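RNA-dependent RNA polymerase (Dera Ghazi Khan orthonairovirus, PDB 6DX2) probably acts as a whole in RNA-directed RNA synthesis, while the fragment described here is its viral OTU-like cysteine protease domain, a deubiquitinase module. Local coordinates at residues T115-E120 with G136-A141; V47-F52 with I151-L156; R24-D29 with S124-T129; W119-S124 with N143-Q148. All blocks are in the same frame, centred on the assembly; numbering follows the deposited sequence.

Contact 1: residues T115-E120 with G136-A141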
loop_
_atom_site.group_PDB
_atom_site.type_symbol
_atom_site.label_atom_id
_atom_site.label_comp_id
_atom_site.label_asym_id
_atom_site.label_seq_id
_atom_site.Cartn_x
_atom_site.Cartn_y
_atom_site.Cartn_z
ATOM N N THR A 115 5.401 -6.207 3.905
ATOM C CA THR A 115 5.931 -5.117 3.107
ATOM C C THR A 115 4.870 -4.754 2.097
ATOM O O THR A 115 4.239 -5.661 1.512
ATOM C CB THR A 115 7.245 -5.569 2.449
ATOM O OG1 THR A 115 8.234 -5.701 3.497
ATOM C CG2 THR A 115 7.808 -4.512 1.472
ATOM N N ILE A 116 4.677 -3.444 1.886
ATOM C CA ILE A 116 3.685 -2.950 0.951
ATOM C C ILE A 116 4.366 -1.978 0.016
ATOM O O ILE A 116 5.117 -1.116 0.468
ATOM C CB ILE A 116 2.492 -2.268 1.651
ATOM C CG1 ILE A 116 1.805 -3.303 2.592
ATOM C CG2 ILE A 116 1.571 -1.629 0.566
ATOM C CD1 ILE A 116 0.708 -2.686 3.537
ATOM N N ILE A 117 4.136 -2.130 -1.285
ATOM C CA ILE A 117 4.769 -1.252 -2.263
ATOM C C ILE A 117 3.686 -0.538 -3.043
ATOM O O ILE A 117 2.768 -1.182 -3.567
ATOM C CB ILE A 117 5.694 -2.032 -3.206
ATOM C CG1 ILE A 117 6.761 -2.708 -2.374
ATOM C CG2 ILE A 117 6.275 -1.100 -4.315
ATOM C CD1 ILE A 117 7.665 -3.682 -3.230
ATOM N N LEU A 118 3.788 0.789 -3.112
ATOM C CA LEU A 118 2.857 1.580 -3.899
ATOM C C LEU A 118 3.564 1.915 -5.193
ATOM O O LEU A 118 4.540 2.673 -5.195
ATOM C CB LEU A 118 2.416 2.852 -3.175
ATOM C CG LEU A 118 1.856 2.680 -1.757
ATOM C CD1 LEU A 118 1.280 4.038 -1.167
ATOM C CD2 LEU A 118 0.833 1.542 -1.711
ATOM N N TRP A 119 3.082 1.335 -6.304
ATOM C CA TRP A 119 3.660 1.610 -7.607
ATOM C C TRP A 119 2.766 2.661 -8.248
ATOM O O TRP A 119 1.656 2.359 -8.697
ATOM C CB TRP A 119 3.665 0.352 -8.474
ATOM C CG TRP A 119 4.460 -0.811 -7.903
ATOM C CD1 TRP A 119 3.975 -1.842 -7.118
ATOM C CD2 TRP A 119 5.857 -1.067 -8.085
ATOM N NE1 TRP A 119 4.974 -2.738 -6.847
ATOM C CE2 TRP A 119 6.142 -2.285 -7.420
ATOM C CE3 TRP A 119 6.886 -0.398 -8.760
ATOM C CZ2 TRP A 119 7.413 -2.822 -7.337
ATOM C CZ3 TRP A 119 8.191 -0.966 -8.700
ATOM C CH2 TRP A 119 8.430 -2.155 -8.003
ATOM N N GLU A 120 3.235 3.901 -8.301
ATOM C CA GLU A 120 2.496 4.939 -8.998
ATOM C C GLU A 120 2.803 4.843 -10.476
ATOM O O GLU A 120 3.965 4.946 -10.895
ATOM C CB GLU A 120 2.828 6.318 -8.439
ATOM C CG GLU A 120 2.015 6.571 -7.151
ATOM C CD GLU A 120 2.531 7.713 -6.289
ATOM O OE1 GLU A 120 2.953 7.443 -5.136
ATOM O OE2 GLU A 120 2.504 8.873 -6.762
ATOM N N GLY A 136 11.023 -5.878 3.241
ATOM C CA GLY A 136 10.972 -7.106 2.489
ATOM C C GLY A 136 11.136 -6.877 0.997
ATOM O O GLY A 136 11.358 -5.777 0.510
ATOM N N LEU A 137 11.039 -7.960 0.257
ATOM C CA LEU A 137 11.314 -7.959 -1.177
ATOM C C LEU A 137 10.035 -7.813 -1.990
ATOM O O LEU A 137 8.954 -8.168 -1.519
ATOM C CB LEU A 137 11.984 -9.276 -1.584
ATOM C CG LEU A 137 13.315 -9.623 -0.876
ATOM C CD1 LEU A 137 13.726 -11.076 -1.156
ATOM C CD2 LEU A 137 14.388 -8.609 -1.298
ATOM N N VAL A 138 10.162 -7.369 -3.246
ATOM C CA VAL A 138 8.965 -7.212 -4.099
ATOM C C VAL A 138 8.104 -8.481 -4.129
ATOM O O VAL A 138 6.875 -8.425 -3.952
ATOM C CB VAL A 138 9.346 -6.788 -5.522
ATOM C CG1 VAL A 138 8.090 -6.863 -6.461
ATOM C CG2 VAL A 138 9.916 -5.402 -5.511
ATOM N N SER A 139 8.734 -9.645 -4.293
ATOM C CA SER A 139 7.980 -10.877 -4.446
ATOM C C SER A 139 7.174 -11.243 -3.215
ATOM O O SER A 139 6.220 -12.014 -3.341
ATOM C CB SER A 139 8.904 -12.033 -4.785
ATOM O OG SER A 139 9.865 -12.258 -3.775
ATOM N N THR A 140 7.535 -10.731 -2.023
ATOM C CA THR A 140 6.759 -11.026 -0.830
ATOM C C THR A 140 5.839 -9.886 -0.457
ATOM O O THR A 140 5.077 -10.024 0.487
ATOM C CB THR A 140 7.715 -11.334 0.363
ATOM O OG1 THR A 140 8.587 -10.221 0.605
ATOM C CG2 THR A 140 8.610 -12.509 0.050
ATOM N N ALA A 141 5.957 -8.754 -1.122
ATOM C CA ALA A 141 5.184 -7.603 -0.740
ATOM C C ALA A 141 3.749 -7.710 -1.234
ATOM O O ALA A 141 3.434 -8.471 -2.164
ATOM C CB ALA A 141 5.822 -6.325 -1.322
HETATM O O HOH W 1 5.495 -8.869 2.915
#
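The backbones of Thr-115 and Ala-141 come together where the loop 136-141, carrying the short 3-10 segment 138-140, passes Thr-115, beside strand 116-121, with the CA of Thr-115 4.6 Å from the CA of Ala-141. This loop is a connection within the mixed sheet of the OTU domain: it leaves strand 127-133 on one side of strand 116-121 and enters strand 142-147 on the other. At the polar end, Gly-136 N donates to Thr-115 OG1 over 2.8 Å, bent to 140° at the hydrogen. That hydroxyl oxygen sits beside its own backbone N (chi1 -70°), which turns CG2 towards Ala-141 CB. Ala-141 CA also makes a CA-H...O contact of 3.1 Å with Thr-115 O. Further along the strand the contact is apolar and buried. The CD1 end of Ile-117 touches two methyls, 3.6 Å from Val-138 CG2 and 3.7 Å from Ala-141 CB, crossing the Val-138 side chain at about a right angle. Val-138 CG2 also reaches the indole edge, close to the ring plane, 4.0 Å from Trp-119 CZ2, while Ile-117 CG2 covers part of one indole face, offset toward the rim. A single water ties the backbones as well, accepting from Thr-115 N at 2.8 Å and donating to Thr-140 O at 2.7 Å.

Contact 2: residues V47-F52 with I151-L156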
loop_
_atom_site.group_PDB
_atom_site.type_symbol
_atom_site.label_atom_id
_atom_site.label_comp_id
_atom_site.label_asym_id
_atom_site.label_seq_id
_atom_site.Cartn_x
_atom_site.Cartn_y
_atom_site.Cartn_z
ATOM N N VAL A 47 -5.787 -4.647 -0.647
ATOM C CA VAL A 47 -5.019 -5.341 0.386
ATOM C C VAL A 47 -5.727 -6.627 0.789
ATOM O O VAL A 47 -5.096 -7.688 0.892
ATOM C CB VAL A 47 -4.813 -4.413 1.588
ATOM C CG1 VAL A 47 -4.305 -5.236 2.803
ATOM C CG2 VAL A 47 -3.825 -3.365 1.145
ATOM N N SER A 48 -7.072 -6.575 0.931
ATOM C CA SER A 48 -7.790 -7.789 1.277
ATOM C C SER A 48 -7.608 -8.846 0.173
ATOM O O SER A 48 -7.414 -10.031 0.456
ATOM C CB SER A 48 -9.283 -7.490 1.484
ATOM O OG SER A 48 -10.013 -8.645 1.890
ATOM N N PHE A 49 -7.684 -8.427 -1.093
ATOM C CA PHE A 49 -7.515 -9.402 -2.171
ATOM C C PHE A 49 -6.173 -10.106 -2.066
ATOM O O PHE A 49 -6.097 -11.335 -2.256
ATOM C CB PHE A 49 -7.618 -8.739 -3.548
ATOM C CG PHE A 49 -7.541 -9.769 -4.681
ATOM C CD1 PHE A 49 -8.614 -10.590 -4.943
ATOM C CD2 PHE A 49 -6.351 -9.975 -5.359
ATOM C CE1 PHE A 49 -8.561 -11.573 -5.968
ATOM C CE2 PHE A 49 -6.279 -10.952 -6.359
ATOM C CZ PHE A 49 -7.393 -11.737 -6.652
ATOM N N LEU A 50 -5.117 -9.334 -1.799
ATOM C CA LEU A 50 -3.774 -9.910 -1.760
ATOM C C LEU A 50 -3.550 -10.774 -0.532
ATOM O O LEU A 50 -2.763 -11.738 -0.607
ATOM C CB LEU A 50 -2.737 -8.813 -1.842
ATOM C CG LEU A 50 -2.714 -8.146 -3.226
ATOM C CD1 LEU A 50 -1.811 -6.960 -3.188
ATOM C CD2 LEU A 50 -2.227 -9.121 -4.349
ATOM N N LEU A 51 -4.198 -10.470 0.593
ATOM C CA LEU A 51 -3.992 -11.297 1.786
ATOM C C LEU A 51 -4.892 -12.528 1.813
ATOM O O LEU A 51 -4.452 -13.593 2.259
ATOM C CB LEU A 51 -4.230 -10.494 3.048
ATOM C CG LEU A 51 -3.313 -9.314 3.219
ATOM C CD1 LEU A 51 -3.780 -8.499 4.431
ATOM C CD2 LEU A 51 -1.819 -9.791 3.464
ATOM N N PHE A 52 -6.129 -12.432 1.305
ATOM C CA PHE A 52 -7.136 -13.465 1.474
ATOM C C PHE A 52 -7.704 -14.030 0.177
ATOM O O PHE A 52 -8.520 -14.952 0.251
ATOM C CB PHE A 52 -8.330 -12.924 2.301
ATOM C CG PHE A 52 -7.929 -12.434 3.681
ATOM C CD1 PHE A 52 -7.751 -13.329 4.718
ATOM C CD2 PHE A 52 -7.701 -11.095 3.927
ATOM C CE1 PHE A 52 -7.335 -12.867 5.983
ATOM C CE2 PHE A 52 -7.306 -10.630 5.211
ATOM C CZ PHE A 52 -7.120 -11.514 6.201
ATOM N N ILE A 151 -6.717 2.261 -6.988
ATOM C CA ILE A 151 -5.742 1.301 -6.529
ATOM C C ILE A 151 -6.233 -0.060 -6.951
ATOM O O ILE A 151 -7.422 -0.389 -6.785
ATOM C CB ILE A 151 -5.528 1.374 -5.006
ATOM C CG1 ILE A 151 -4.886 2.707 -4.668
ATOM C CG2 ILE A 151 -4.711 0.151 -4.483
ATOM C CD1 ILE A 151 -4.514 2.815 -3.275
ATOM N N GLU A 152 -5.323 -0.840 -7.531
ATOM C CA GLU A 152 -5.586 -2.222 -7.880
ATOM C C GLU A 152 -4.471 -3.111 -7.338
ATOM O O GLU A 152 -3.309 -2.692 -7.241
ATOM C CB GLU A 152 -5.692 -2.384 -9.400
ATOM C CG GLU A 152 -6.593 -1.323 -10.069
ATOM C CD GLU A 152 -8.081 -1.419 -9.690
ATOM O OE1 GLU A 152 -8.504 -2.493 -9.203
ATOM O OE2 GLU A 152 -8.830 -0.415 -9.909
ATOM N N PRO A 153 -4.794 -4.322 -6.935
ATOM C CA PRO A 153 -3.733 -5.274 -6.554
ATOM C C PRO A 153 -2.931 -5.749 -7.767
ATOM O O PRO A 153 -3.471 -5.900 -8.855
ATOM C CB PRO A 153 -4.530 -6.433 -5.922
ATOM C CG PRO A 153 -5.929 -6.259 -6.355
ATOM C CD PRO A 153 -6.139 -4.923 -6.941
ATOM N N LEU A 154 -1.641 -6.014 -7.560
ATOM C CA LEU A 154 -0.779 -6.654 -8.551
ATOM C C LEU A 154 -0.316 -7.991 -8.002
ATOM O O LEU A 154 -0.064 -8.099 -6.814
ATOM C CB LEU A 154 0.464 -5.777 -8.811
ATOM C CG LEU A 154 0.107 -4.386 -9.396
ATOM C CD1 LEU A 154 1.427 -3.545 -9.253
ATOM C CD2 LEU A 154 -0.372 -4.572 -10.841
ATOM N N GLN A 155 -0.114 -8.991 -8.873
ATOM C CA GLN A 155 0.597 -10.212 -8.466
ATOM C C GLN A 155 1.706 -10.513 -9.450
ATOM O O GLN A 155 1.562 -10.256 -10.650
ATOM C CB GLN A 155 -0.397 -11.390 -8.381
ATOM C CG GLN A 155 -1.472 -11.074 -7.316
ATOM C CD GLN A 155 -2.430 -12.205 -7.034
ATOM O OE1 GLN A 155 -3.203 -12.624 -7.907
ATOM N NE2 GLN A 155 -2.420 -12.680 -5.787
ATOM N N LEU A 156 2.805 -11.074 -8.943
ATOM C CA LEU A 156 3.923 -11.425 -9.815
ATOM C C LEU A 156 3.468 -12.446 -10.839
ATOM O O LEU A 156 2.684 -13.353 -10.531
ATOM C CB LEU A 156 5.105 -11.964 -9.013
ATOM C CG LEU A 156 5.987 -10.824 -8.510
ATOM C CD1 LEU A 156 7.202 -11.391 -7.864
ATOM C CD2 LEU A 156 6.376 -9.967 -9.677
HETATM O O HOH W 2 -1.175 -12.251 -2.954
#
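The Phe-49 ring meets the amide of Gln-155 at its edge, near the ring plane, with CE2 of Phe-49 3.8 Å from OE1 of Gln-155 and the two planes 62° apart. No hydrogen bond spans the segments directly. Pro-153 approaches the same ring obliquely, its CG 3.9 Å from Phe-49 CD2, and the two side chains cross at about a right angle. The CB bond of Phe-49 points toward the strand, and with CG anti to the backbone N (chi1 -176°) the ring carries on to Pro-153 and Gln-155. One residue on, Leu-50 touches both the proline and the glutamine: its CG lies 3.7 Å from Pro-153 CB, and its CD2 touches Gln-155 CG at 3.6 Å, the two side chains running alongside one another in opposing senses. The same methyl rests 3.4 Å from Leu-154 O. A water links helix and strand, donating to Leu-50 O at 2.9 Å and accepting from Gln-155 NE2 at 3.1 Å; Glu-53 OE1 takes a further bond from that nitrogen. The pairing is the helix-on-sheet layer of the OTU domain, with segment axes 8.1 Å apart and inclined by 26°; in OTU proteases such a helix begins at the nucleophilic cysteine. Helix 42-52 also meets Ile-151 through Cys-42, Phe-43 and Ser-46 and reaches Leu-142 through Val-47 and Leu-51, while strand 150-156 runs between strands 142-147 and 31-33.

Contact 3: residues R24-D29 with S124-T129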
loop_
_atom_site.group_PDB
_atom_site.type_symbol
_atom_site.label_atom_id
_atom_site.label_comp_id
_atom_site.label_asym_id
_atom_site.label_seq_id
_atom_site.Cartn_x
_atom_site.Cartn_y
_atom_site.Cartn_z
ATOM N N ARG A 24 12.280 2.708 -13.766
ATOM C CA ARG A 24 11.073 2.967 -14.531
ATOM C C ARG A 24 10.927 1.886 -15.593
ATOM O O ARG A 24 11.805 1.728 -16.449
ATOM C CB ARG A 24 11.081 4.367 -15.146
ATOM C CG ARG A 24 11.324 5.496 -14.153
ATOM C CD ARG A 24 10.243 5.619 -13.074
ATOM N NE ARG A 24 10.618 6.587 -12.041
ATOM C CZ ARG A 24 10.589 6.357 -10.725
ATOM N NH1 ARG A 24 10.202 5.175 -10.255
ATOM N NH2 ARG A 24 10.954 7.315 -9.877
ATOM N N PHE A 25 9.820 1.143 -15.518
ATOM C CA PHE A 25 9.535 0.012 -16.390
ATOM C C PHE A 25 8.020 -0.081 -16.488
ATOM O O PHE A 25 7.291 0.578 -15.728
ATOM C CB PHE A 25 10.116 -1.298 -15.834
ATOM C CG PHE A 25 9.570 -1.650 -14.470
ATOM C CD1 PHE A 25 10.038 -1.007 -13.325
ATOM C CD2 PHE A 25 8.562 -2.575 -14.315
ATOM C CE1 PHE A 25 9.540 -1.333 -12.093
ATOM C CE2 PHE A 25 8.049 -2.868 -13.081
ATOM C CZ PHE A 25 8.522 -2.266 -11.981
ATOM N N ASN A 26 7.549 -0.993 -17.314
ATOM C CA ASN A 26 6.116 -1.223 -17.415
ATOM C C ASN A 26 5.674 -2.333 -16.460
ATOM O O ASN A 26 6.124 -3.481 -16.570
ATOM C CB ASN A 26 5.693 -1.545 -18.843
ATOM C CG ASN A 26 4.211 -1.427 -18.980
ATOM O OD1 ASN A 26 3.502 -2.373 -18.679
ATOM N ND2 ASN A 26 3.720 -0.221 -19.325
ATOM N N LEU A 27 4.759 -1.974 -15.552
ATOM C CA LEU A 27 4.234 -2.913 -14.567
ATOM C C LEU A 27 3.805 -4.223 -15.198
ATOM O O LEU A 27 4.017 -5.301 -14.629
ATOM C CB LEU A 27 3.036 -2.304 -13.842
ATOM C CG LEU A 27 3.420 -1.181 -12.887
ATOM C CD1 LEU A 27 2.169 -0.604 -12.292
ATOM C CD2 LEU A 27 4.383 -1.748 -11.867
ATOM N N ASN A 28 3.153 -4.154 -16.340
ATOM C CA ASN A 28 2.525 -5.370 -16.808
ATOM C C ASN A 28 3.482 -6.305 -17.520
ATOM O O ASN A 28 3.042 -7.353 -17.981
ATOM C CB ASN A 28 1.341 -4.995 -17.656
ATOM C CG ASN A 28 0.216 -4.409 -16.794
ATOM O OD1 ASN A 28 -0.282 -3.330 -17.084
ATOM N ND2 ASN A 28 -0.152 -5.124 -15.694
ATOM N N ASP A 29 4.762 -5.956 -17.591
ATOM C CA ASP A 29 5.754 -6.933 -17.982
ATOM C C ASP A 29 6.123 -7.863 -16.847
ATOM O O ASP A 29 6.712 -8.924 -17.090
ATOM C CB ASP A 29 6.988 -6.220 -18.529
ATOM C CG ASP A 29 6.754 -5.672 -19.919
ATOM O OD1 ASP A 29 5.862 -6.222 -20.628
ATOM O OD2 ASP A 29 7.441 -4.687 -20.273
ATOM N N SER A 124 -0.485 4.543 -19.139
ATOM C CA SER A 124 0.061 3.428 -19.894
ATOM C C SER A 124 0.763 2.400 -19.001
ATOM O O SER A 124 1.437 1.509 -19.527
ATOM C CB SER A 124 1.009 3.951 -20.970
ATOM O OG SER A 124 0.483 5.133 -21.555
ATOM N N GLU A 125 0.603 2.496 -17.666
ATOM C CA GLU A 125 1.099 1.521 -16.684
ATOM C C GLU A 125 2.609 1.580 -16.501
ATOM O O GLU A 125 3.223 0.649 -15.950
ATOM C CB GLU A 125 0.672 0.087 -17.027
ATOM C CG GLU A 125 -0.770 -0.028 -17.534
ATOM C CD GLU A 125 -1.799 0.110 -16.431
ATOM O OE1 GLU A 125 -1.416 0.064 -15.251
ATOM O OE2 GLU A 125 -2.994 0.269 -16.748
ATOM N N ASN A 126 3.228 2.682 -16.890
ATOM C CA ASN A 126 4.638 2.859 -16.588
ATOM C C ASN A 126 4.788 3.385 -15.167
ATOM O O ASN A 126 4.048 4.284 -14.744
ATOM C CB ASN A 126 5.263 3.837 -17.564
ATOM C CG ASN A 126 5.138 3.366 -18.993
ATOM O OD1 ASN A 126 5.561 2.260 -19.320
ATOM N ND2 ASN A 126 4.526 4.182 -19.842
ATOM N N VAL A 127 5.753 2.818 -14.426
ATOM C CA VAL A 127 6.048 3.333 -13.095
ATOM C C VAL A 127 6.484 4.782 -13.198
ATOM O O VAL A 127 7.316 5.144 -14.049
ATOM C CB VAL A 127 7.134 2.507 -12.391
ATOM C CG1 VAL A 127 7.388 3.107 -11.001
ATOM C CG2 VAL A 127 6.666 1.106 -12.201
ATOM N N VAL A 128 5.897 5.625 -12.343
ATOM C CA VAL A 128 6.329 7.005 -12.177
ATOM C C VAL A 128 7.048 7.199 -10.851
ATOM O O VAL A 128 8.045 7.914 -10.780
ATOM C CB VAL A 128 5.143 7.988 -12.307
ATOM C CG1 VAL A 128 5.667 9.415 -12.429
ATOM C CG2 VAL A 128 4.360 7.673 -13.552
ATOM N N THR A 129 6.556 6.566 -9.792
ATOM C CA THR A 129 7.226 6.542 -8.504
ATOM C C THR A 129 6.986 5.160 -7.906
ATOM O O THR A 129 5.922 4.570 -8.114
ATOM C CB THR A 129 6.694 7.629 -7.532
ATOM O OG1 THR A 129 5.413 7.243 -7.035
ATOM C CG2 THR A 129 6.543 8.996 -8.185
#
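A single beta bridge, Asn-26 with Asn-126, joins the loop that follows strand 18-21 to the entrance of strand 127-133, at the surface of the OTU domain. Two backbone bonds flank it: Val-127 N donates to Phe-25 O at 3.0 Å, almost straight at 173°, and Leu-27 N to Glu-125 O at 3.1 Å. Asn-26 then anchors the corner with its amide. Its ND2 donates to Ser-124 O at 2.9 Å and to Asn-126 OD1 at 3.1 Å; both acceptors lie near the plane of the Asn-26 amide, although ND2 stands well above the carbonyl plane of Asn-126. The other end of the group, OD1, accepts from Asn-28 N at 3.0 Å, an Asx turn that further fixes the amide's rotation. On the buried side Val-127 CG2 sits over the Phe-25 face in a CH-pi contact, 4.0 Å from the ring centroid, and also meets Leu-27 CD2 at 3.7 Å. Phe-25 adopts the crowded first torsion (chi1 60°), with CG between the backbone N and the carbonyl carbon; this brings a ring whose CB points away back over the valine. Beyond it, Val-128 and Thr-129 form a classic beta bulge facing Glu-120. Arg-24, whose NH1 bonds to Ser-21 O, spreads its guanidinium face over the bulge, with CZ 3.0 Å from Val-128 O and no hydrogen bond to that oxygen.

Contact 4: residues W119-S124 with N143-Q148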
loop_
_atom_site.group_PDB
_atom_site.type_symbol
_atom_site.label_atom_id
_atom_site.label_comp_id
_atom_site.label_asym_id
_atom_site.label_seq_id
_atom_site.Cartn_x
_atom_site.Cartn_y
_atom_site.Cartn_z
ATOM N N TRP A 119 3.082 1.335 -6.304
ATOM C CA TRP A 119 3.660 1.610 -7.607
ATOM C C TRP A 119 2.766 2.661 -8.248
ATOM O O TRP A 119 1.656 2.359 -8.697
ATOM C CB TRP A 119 3.665 0.352 -8.474
ATOM C CG TRP A 119 4.460 -0.811 -7.903
ATOM C CD1 TRP A 119 3.975 -1.842 -7.118
ATOM C CD2 TRP A 119 5.857 -1.067 -8.085
ATOM N NE1 TRP A 119 4.974 -2.738 -6.847
ATOM C CE2 TRP A 119 6.142 -2.285 -7.420
ATOM C CE3 TRP A 119 6.886 -0.398 -8.760
ATOM C CZ2 TRP A 119 7.413 -2.822 -7.337
ATOM C CZ3 TRP A 119 8.191 -0.966 -8.700
ATOM C CH2 TRP A 119 8.430 -2.155 -8.003
ATOM N N GLU A 120 3.235 3.901 -8.301
ATOM C CA GLU A 120 2.496 4.939 -8.998
ATOM C C GLU A 120 2.803 4.843 -10.476
ATOM O O GLU A 120 3.965 4.946 -10.895
ATOM C CB GLU A 120 2.828 6.318 -8.439
ATOM C CG GLU A 120 2.015 6.571 -7.151
ATOM C CD GLU A 120 2.531 7.713 -6.289
ATOM O OE1 GLU A 120 2.953 7.443 -5.136
ATOM O OE2 GLU A 120 2.504 8.873 -6.762
ATOM N N ALA A 121 1.717 4.709 -11.271
ATOM C CA ALA A 121 1.768 4.416 -12.684
ATOM C C ALA A 121 1.061 5.514 -13.451
ATOM O O ALA A 121 0.061 6.081 -12.974
ATOM C CB ALA A 121 1.080 3.064 -12.995
ATOM N N ASP A 122 1.540 5.774 -14.674
ATOM C CA ASP A 122 0.735 6.581 -15.581
ATOM C C ASP A 122 -0.326 5.718 -16.293
ATOM O O ASP A 122 -0.458 4.510 -16.050
ATOM C CB ASP A 122 1.622 7.314 -16.592
ATOM C CG ASP A 122 2.413 6.357 -17.507
ATOM O OD1 ASP A 122 3.433 6.802 -18.081
ATOM O OD2 ASP A 122 2.032 5.174 -17.649
ATOM N N VAL A 123 -1.092 6.359 -17.181
ATOM C CA VAL A 123 -2.213 5.693 -17.854
ATOM C C VAL A 123 -1.736 4.520 -18.701
ATOM O O VAL A 123 -2.496 3.581 -18.962
ATOM C CB VAL A 123 -3.030 6.693 -18.709
ATOM C CG1 VAL A 123 -3.735 7.696 -17.819
ATOM C CG2 VAL A 123 -2.148 7.403 -19.706
ATOM N N SER A 124 -0.485 4.543 -19.139
ATOM C CA SER A 124 0.061 3.428 -19.894
ATOM C C SER A 124 0.763 2.400 -19.001
ATOM O O SER A 124 1.437 1.509 -19.527
ATOM C CB SER A 124 1.009 3.951 -20.970
ATOM O OG SER A 124 0.483 5.133 -21.555
ATOM N N ASN A 143 1.866 -5.668 -3.527
ATOM C CA ASN A 143 2.172 -4.744 -4.606
ATOM C C ASN A 143 0.872 -4.109 -5.036
ATOM O O ASN A 143 -0.004 -4.821 -5.527
ATOM C CB ASN A 143 2.827 -5.490 -5.760
ATOM C CG ASN A 143 4.218 -5.939 -5.378
ATOM O OD1 ASN A 143 5.084 -5.097 -5.232
ATOM N ND2 ASN A 143 4.374 -7.205 -4.989
ATOM N N LEU A 144 0.804 -2.777 -4.948
ATOM C CA LEU A 144 -0.408 -2.035 -5.291
ATOM C C LEU A 144 -0.092 -1.102 -6.427
ATOM O O LEU A 144 0.939 -0.409 -6.383
ATOM C CB LEU A 144 -0.878 -1.196 -4.057
ATOM C CG LEU A 144 -1.212 -2.044 -2.825
ATOM C CD1 LEU A 144 -1.676 -1.102 -1.731
ATOM C CD2 LEU A 144 -2.321 -3.099 -3.112
ATOM N N LYS A 145 -0.982 -1.075 -7.413
ATOM C CA LYS A 145 -0.871 -0.163 -8.527
ATOM C C LYS A 145 -1.753 1.028 -8.260
ATOM O O LYS A 145 -2.973 0.884 -8.080
ATOM C CB LYS A 145 -1.277 -0.833 -9.831
ATOM C CG LYS A 145 -1.095 0.042 -11.072
ATOM C CD LYS A 145 -1.458 -0.744 -12.354
ATOM C CE LYS A 145 -2.954 -0.730 -12.574
ATOM N NZ LYS A 145 -3.343 -1.667 -13.663
ATOM N N LEU A 146 -1.157 2.209 -8.303
ATOM C CA LEU A 146 -1.903 3.459 -8.165
ATOM C C LEU A 146 -1.951 4.098 -9.520
ATOM O O LEU A 146 -0.920 4.546 -10.031
ATOM C CB LEU A 146 -1.159 4.362 -7.174
ATOM C CG LEU A 146 -1.395 4.060 -5.704
ATOM C CD1 LEU A 146 -1.097 2.621 -5.293
ATOM C CD2 LEU A 146 -0.513 5.028 -4.887
ATOM N N CYS A 147 -3.137 4.167 -10.094
ATOM C CA CYS A 147 -3.243 4.644 -11.469
ATOM C C CYS A 147 -4.542 5.416 -11.602
ATOM O O CYS A 147 -5.600 4.890 -11.265
ATOM C CB CYS A 147 -3.179 3.467 -12.451
ATOM S SG CYS A 147 -3.003 4.001 -14.190
ATOM N N GLN A 148 -4.449 6.667 -12.039
ATOM C CA GLN A 148 -5.628 7.489 -12.313
ATOM C C GLN A 148 -6.592 7.502 -11.126
ATOM O O GLN A 148 -7.814 7.406 -11.272
ATOM C CB GLN A 148 -6.311 7.017 -13.588
ATOM C CG GLN A 148 -5.496 7.357 -14.814
ATOM C CD GLN A 148 -5.254 8.855 -14.940
ATOM O OE1 GLN A 148 -4.130 9.299 -15.185
ATOM N NE2 GLN A 148 -6.313 9.639 -14.771
#
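Trp-119 and Asn-143 run alongside each other in the same direction, with the indole and the amide plane turned 33° apart. NE1 of Trp-119 donates to OD1 of Asn-143 at 2.9 Å and 167°, and the acceptor lies practically in the ring plane, although the donor is tilted from the amide's carbonyl plane. Asn-143 ND2 bonds in turn to Val-138 O, so both ends of the amide are held and the buried indole N-H is satisfied. The backbones that carry them form a parallel strand pair, bonded from Trp-119 N to Leu-144 O at 2.8 Å, from Leu-146 N to Trp-119 O at 2.8 Å, and from Ala-121 N to Leu-146 O at 2.9 Å. Glu-120 and Leu-146 emerge on the other face of the sheet from Trp-119, where the two side chains cross at a slant, CG of Glu-120 lying 3.7 Å from CD2 of Leu-146. Back on the Trp-119 face, Ala-121 CB comes within 4.2 Å of Lys-145 CG. The lysine chain, extended at first, bends at its third torsion (chi3 82°), and its ammonium group forms a salt bridge with Glu-125. Where the strands end, Cys-147 SG sits 3.2 Å from Asp-122 O. In the mixed sheet of the OTU domain, strand 116-121 lies between 127-133 and 142-147, and the latter pairs onward with 150-156; Phe-25, Phe-31 and Leu-154 pack about the indole, while helix 102-112 meets the opposite face of strand 116-121 through Leu-118.

From the N terminus, contact 3 opens first: residues 24-29 pair with 124-129, closing a loop that takes in all five helices. Contact 2 opens inside that loop at 47-52 and closes only at 151-156, so the two cross. Contacts 1 and 4 both start on strand 116-121, sharing Trp-119 and Glu-120, and close at 136-141 and 143-148; each crosses contact 3 and nests within contact 2. Contacts 3 and 4 are the nearest neighbours, centres about 7 Å apart, and share Ser-124. Together they tie the loop between strands 18-21 and 31-33, the central strands and helix 42-52 to one sheet, and Trp-119, common to contacts 1 and 4, is also touched by contacts 2 and 3.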